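Long-range contact in acetylxylan esterase A (Aspergillus awamori, PDB 5X6S), which removes acetyl side groups from the backbone of acetylated xylans, acting as a secreted serine esterase of carbohydrate esterase family 1: residues 2-13 against 17-29. Residues are numbered along the deposited sequence; the frame is centred on the assembly and turned at random.
Sequences GSLQQVTDFGDN and VGMYIYVPNNLAS
With CG anti to the backbone N (chi1 175°) and an extended chain beyond it, Met-19 runs alongside Val-7 and carries its sulfur to Phe-10, whose own CG sits between its backbone N and carbonyl carbon (chi1 55°), which sets the ring against Met-19. This Met-aromatic contact belongs to the antiparallel beta hairpin of strands 3-7 and 18-23, which forms one border of the central sheet of the alpha/beta-hydrolase fold, with strand 3-7 at the edge. Met-19 SD lies 3.7 Å from Phe-10 CD2, approaching the ring obliquely, and 3.8 Å from Val-7 CB. A long, unbranched thioether suits this buried place, since its sulfur can touch a branched side chain and an aromatic ring at once; Met-98 and Thr-102 of helix 91-106 also touch Met-19. Gln-5 and Ile-21 form a hydrogen-bonded pair, exchanging two nearly straight backbone bonds. On the face bearing Leu-4, Gln-6 and Tyr-20, the flexible, apolar methylenes of Gln-6 let CG rest over one face of the Tyr-20 ring in a CH-pi contact, 4.2 Å from its centroid and offset toward the rim. In the loop joining the strands, the planar amide of Asn-13 can both accept and donate: OD1 receives Val-17 N and also bonds Ser-94 OG, while ND2 gives a 2.9 Å bond to Val-17 O. One water accepts from Gln-6 NE2 and Met-19 N and donates to Val-7 O at 2.8 Å.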
# COMPACT_ATOMS: atom_id res chain seq x y z
N GLY A 2 -13.59 -20.77 10.58
CA GLY A 2 -14.61 -20.41 11.63
C GLY A 2 -14.02 -20.74 12.96
O GLY A 2 -14.72 -21.17 13.84
N SER A 3 -12.71 -20.49 13.10
CA SER A 3 -12.04 -20.68 14.34
C SER A 3 -10.97 -19.59 14.56
O SER A 3 -10.54 -18.91 13.60
CB SER A 3 -11.40 -22.06 14.33
OG SER A 3 -10.26 -22.01 13.50
N LEU A 4 -10.52 -19.48 15.81
CA LEU A 4 -9.41 -18.62 16.17
C LEU A 4 -8.16 -19.49 16.30
O LEU A 4 -8.14 -20.46 17.04
CB LEU A 4 -9.67 -17.88 17.48
CG LEU A 4 -8.63 -16.83 17.93
CD1 LEU A 4 -8.94 -15.51 17.21
CD2 LEU A 4 -8.64 -16.63 19.45
N GLN A 5 -7.13 -19.14 15.53
CA GLN A 5 -5.88 -19.92 15.46
C GLN A 5 -4.74 -19.01 15.89
O GLN A 5 -4.69 -17.82 15.48
CB GLN A 5 -5.59 -20.43 14.03
CG GLN A 5 -6.75 -21.21 13.36
CD GLN A 5 -7.22 -20.62 11.96
OE1 GLN A 5 -8.04 -19.64 11.88
NE2 GLN A 5 -6.75 -21.25 10.87
N GLN A 6 -3.83 -19.57 16.67
CA GLN A 6 -2.55 -18.91 16.91
C GLN A 6 -1.56 -19.17 15.78
O GLN A 6 -1.47 -20.28 15.28
CB GLN A 6 -1.96 -19.32 18.24
CG GLN A 6 -0.64 -18.65 18.51
CD GLN A 6 -0.10 -18.88 19.90
OE1 GLN A 6 -0.60 -19.71 20.65
NE2 GLN A 6 0.95 -18.15 20.23
N VAL A 7 -0.82 -18.14 15.37
CA VAL A 7 0.18 -18.23 14.36
C VAL A 7 1.50 -17.83 14.96
O VAL A 7 1.64 -16.78 15.58
CB VAL A 7 -0.14 -17.37 13.11
CG1 VAL A 7 1.01 -17.43 12.11
CG2 VAL A 7 -1.49 -17.77 12.50
N THR A 8 2.49 -18.68 14.76
CA THR A 8 3.75 -18.56 15.45
C THR A 8 4.91 -18.21 14.59
O THR A 8 5.92 -17.73 15.09
CB THR A 8 4.08 -19.85 16.23
OG1 THR A 8 5.26 -19.62 16.95
CG2 THR A 8 4.30 -21.00 15.37
N ASP A 9 4.84 -18.40 13.29
CA ASP A 9 6.07 -18.06 12.51
C ASP A 9 5.69 -17.08 11.42
O ASP A 9 5.60 -17.45 10.24
CB ASP A 9 6.67 -19.37 11.97
CG ASP A 9 7.94 -19.15 11.13
OD1 ASP A 9 8.94 -18.64 11.68
OD2 ASP A 9 7.93 -19.55 9.91
N PHE A 10 5.44 -15.84 11.79
CA PHE A 10 4.87 -14.90 10.82
C PHE A 10 5.88 -13.87 10.34
O PHE A 10 5.50 -12.92 9.67
CB PHE A 10 3.64 -14.21 11.40
CG PHE A 10 3.89 -13.53 12.71
CD1 PHE A 10 4.42 -12.25 12.74
CD2 PHE A 10 3.63 -14.19 13.93
CE1 PHE A 10 4.70 -11.61 13.97
CE2 PHE A 10 3.91 -13.56 15.15
CZ PHE A 10 4.38 -12.27 15.17
N GLY A 11 7.15 -14.03 10.75
CA GLY A 11 8.20 -13.11 10.39
C GLY A 11 8.91 -12.60 11.62
O GLY A 11 8.67 -13.09 12.71
N ASP A 12 9.77 -11.60 11.45
CA ASP A 12 10.61 -11.12 12.55
C ASP A 12 9.75 -10.65 13.75
O ASP A 12 8.78 -9.91 13.58
CB ASP A 12 11.52 -10.01 12.11
CG ASP A 12 12.63 -10.51 11.15
OD1 ASP A 12 12.84 -11.76 11.10
OD2 ASP A 12 13.27 -9.66 10.49
N ASN A 13 10.12 -11.12 14.95
CA ASN A 13 9.28 -10.88 16.11
C ASN A 13 10.12 -10.87 17.38
O ASN A 13 9.82 -11.60 18.29
CB ASN A 13 8.14 -11.91 16.15
CG ASN A 13 7.16 -11.69 17.30
OD1 ASN A 13 6.96 -10.55 17.77
ND2 ASN A 13 6.54 -12.77 17.77
N VAL A 17 5.61 -10.75 20.41
CA VAL A 17 4.18 -10.49 20.38
C VAL A 17 3.43 -11.76 19.92
O VAL A 17 3.91 -12.44 18.99
CB VAL A 17 3.88 -9.29 19.42
CG1 VAL A 17 2.43 -8.89 19.47
CG2 VAL A 17 4.79 -8.13 19.74
N GLY A 18 2.27 -12.07 20.51
CA GLY A 18 1.44 -13.20 20.00
C GLY A 18 0.58 -12.81 18.81
O GLY A 18 0.18 -11.66 18.69
N MET A 19 0.28 -13.76 17.93
CA MET A 19 -0.58 -13.52 16.81
C MET A 19 -1.72 -14.53 16.81
O MET A 19 -1.45 -15.73 16.81
CB MET A 19 0.17 -13.63 15.49
CG MET A 19 -0.71 -13.50 14.29
SD MET A 19 0.18 -13.61 12.75
CE MET A 19 -1.16 -13.62 11.57
N TYR A 20 -2.94 -14.05 16.84
CA TYR A 20 -4.12 -14.91 16.70
C TYR A 20 -4.97 -14.38 15.58
O TYR A 20 -5.16 -13.16 15.46
CB TYR A 20 -4.95 -14.99 17.98
CG TYR A 20 -4.16 -15.51 19.18
CD1 TYR A 20 -3.30 -14.70 19.87
CD2 TYR A 20 -4.27 -16.82 19.57
CE1 TYR A 20 -2.60 -15.14 20.99
CE2 TYR A 20 -3.57 -17.30 20.68
CZ TYR A 20 -2.73 -16.45 21.38
OH TYR A 20 -1.99 -16.91 22.43
N ILE A 21 -5.50 -15.27 14.76
CA ILE A 21 -6.41 -14.86 13.68
C ILE A 21 -7.74 -15.56 13.70
O ILE A 21 -7.84 -16.75 14.05
CB ILE A 21 -5.79 -15.03 12.28
CG1 ILE A 21 -5.47 -16.49 11.98
CG2 ILE A 21 -4.51 -14.25 12.20
CD1 ILE A 21 -5.03 -16.66 10.50
N TYR A 22 -8.80 -14.82 13.37
CA TYR A 22 -10.08 -15.43 13.12
C TYR A 22 -10.30 -15.47 11.63
O TYR A 22 -10.42 -14.43 10.98
CB TYR A 22 -11.24 -14.71 13.80
CG TYR A 22 -12.56 -15.42 13.58
CD1 TYR A 22 -12.95 -16.50 14.38
CD2 TYR A 22 -13.41 -15.04 12.57
CE1 TYR A 22 -14.17 -17.18 14.13
CE2 TYR A 22 -14.62 -15.68 12.34
CZ TYR A 22 -15.00 -16.77 13.14
OH TYR A 22 -16.21 -17.39 12.91
N VAL A 23 -10.42 -16.69 11.11
CA VAL A 23 -10.74 -16.90 9.70
C VAL A 23 -12.21 -17.36 9.60
O VAL A 23 -12.53 -18.44 10.10
CB VAL A 23 -9.81 -17.94 9.02
CG1 VAL A 23 -10.12 -18.05 7.54
CG2 VAL A 23 -8.34 -17.56 9.20
N PRO A 24 -13.09 -16.52 9.05
CA PRO A 24 -14.49 -16.91 9.08
C PRO A 24 -14.83 -18.09 8.16
O PRO A 24 -14.11 -18.37 7.21
CB PRO A 24 -15.21 -15.66 8.59
CG PRO A 24 -14.22 -14.96 7.71
CD PRO A 24 -12.90 -15.23 8.38
N ASN A 25 -15.90 -18.78 8.50
CA ASN A 25 -16.51 -19.72 7.58
C ASN A 25 -16.89 -19.10 6.25
O ASN A 25 -16.55 -19.66 5.23
CB ASN A 25 -17.72 -20.35 8.25
CG ASN A 25 -17.29 -21.33 9.30
OD1 ASN A 25 -16.27 -22.05 9.12
ND2 ASN A 25 -18.02 -21.38 10.42
N ASN A 26 -17.57 -17.95 6.28
CA ASN A 26 -17.99 -17.22 5.09
C ASN A 26 -16.82 -16.34 4.57
O ASN A 26 -16.97 -15.16 4.35
CB ASN A 26 -19.27 -16.39 5.40
CG ASN A 26 -19.95 -15.80 4.13
OD1 ASN A 26 -19.87 -16.41 3.04
ND2 ASN A 26 -20.70 -14.65 4.28
N LEU A 27 -15.67 -16.94 4.40
CA LEU A 27 -14.49 -16.22 3.92
C LEU A 27 -14.72 -15.70 2.49
O LEU A 27 -15.17 -16.45 1.62
CB LEU A 27 -13.28 -17.14 3.97
CG LEU A 27 -11.91 -16.55 3.64
CD1 LEU A 27 -11.50 -15.53 4.68
CD2 LEU A 27 -10.89 -17.68 3.52
N ALA A 28 -14.48 -14.41 2.27
CA ALA A 28 -14.50 -13.81 0.92
C ALA A 28 -13.42 -14.39 0.02
O ALA A 28 -12.40 -14.87 0.49
CB ALA A 28 -14.35 -12.32 0.96
N SER A 29 -13.68 -14.36 -1.29
CA SER A 29 -12.70 -14.82 -2.29
C SER A 29 -11.37 -14.06 -2.17
O SER A 29 -10.29 -14.63 -2.35
CB SER A 29 -13.26 -14.59 -3.72
OG SER A 29 -14.25 -15.58 -3.99
O HOH W 1 1.80 -16.17 18.26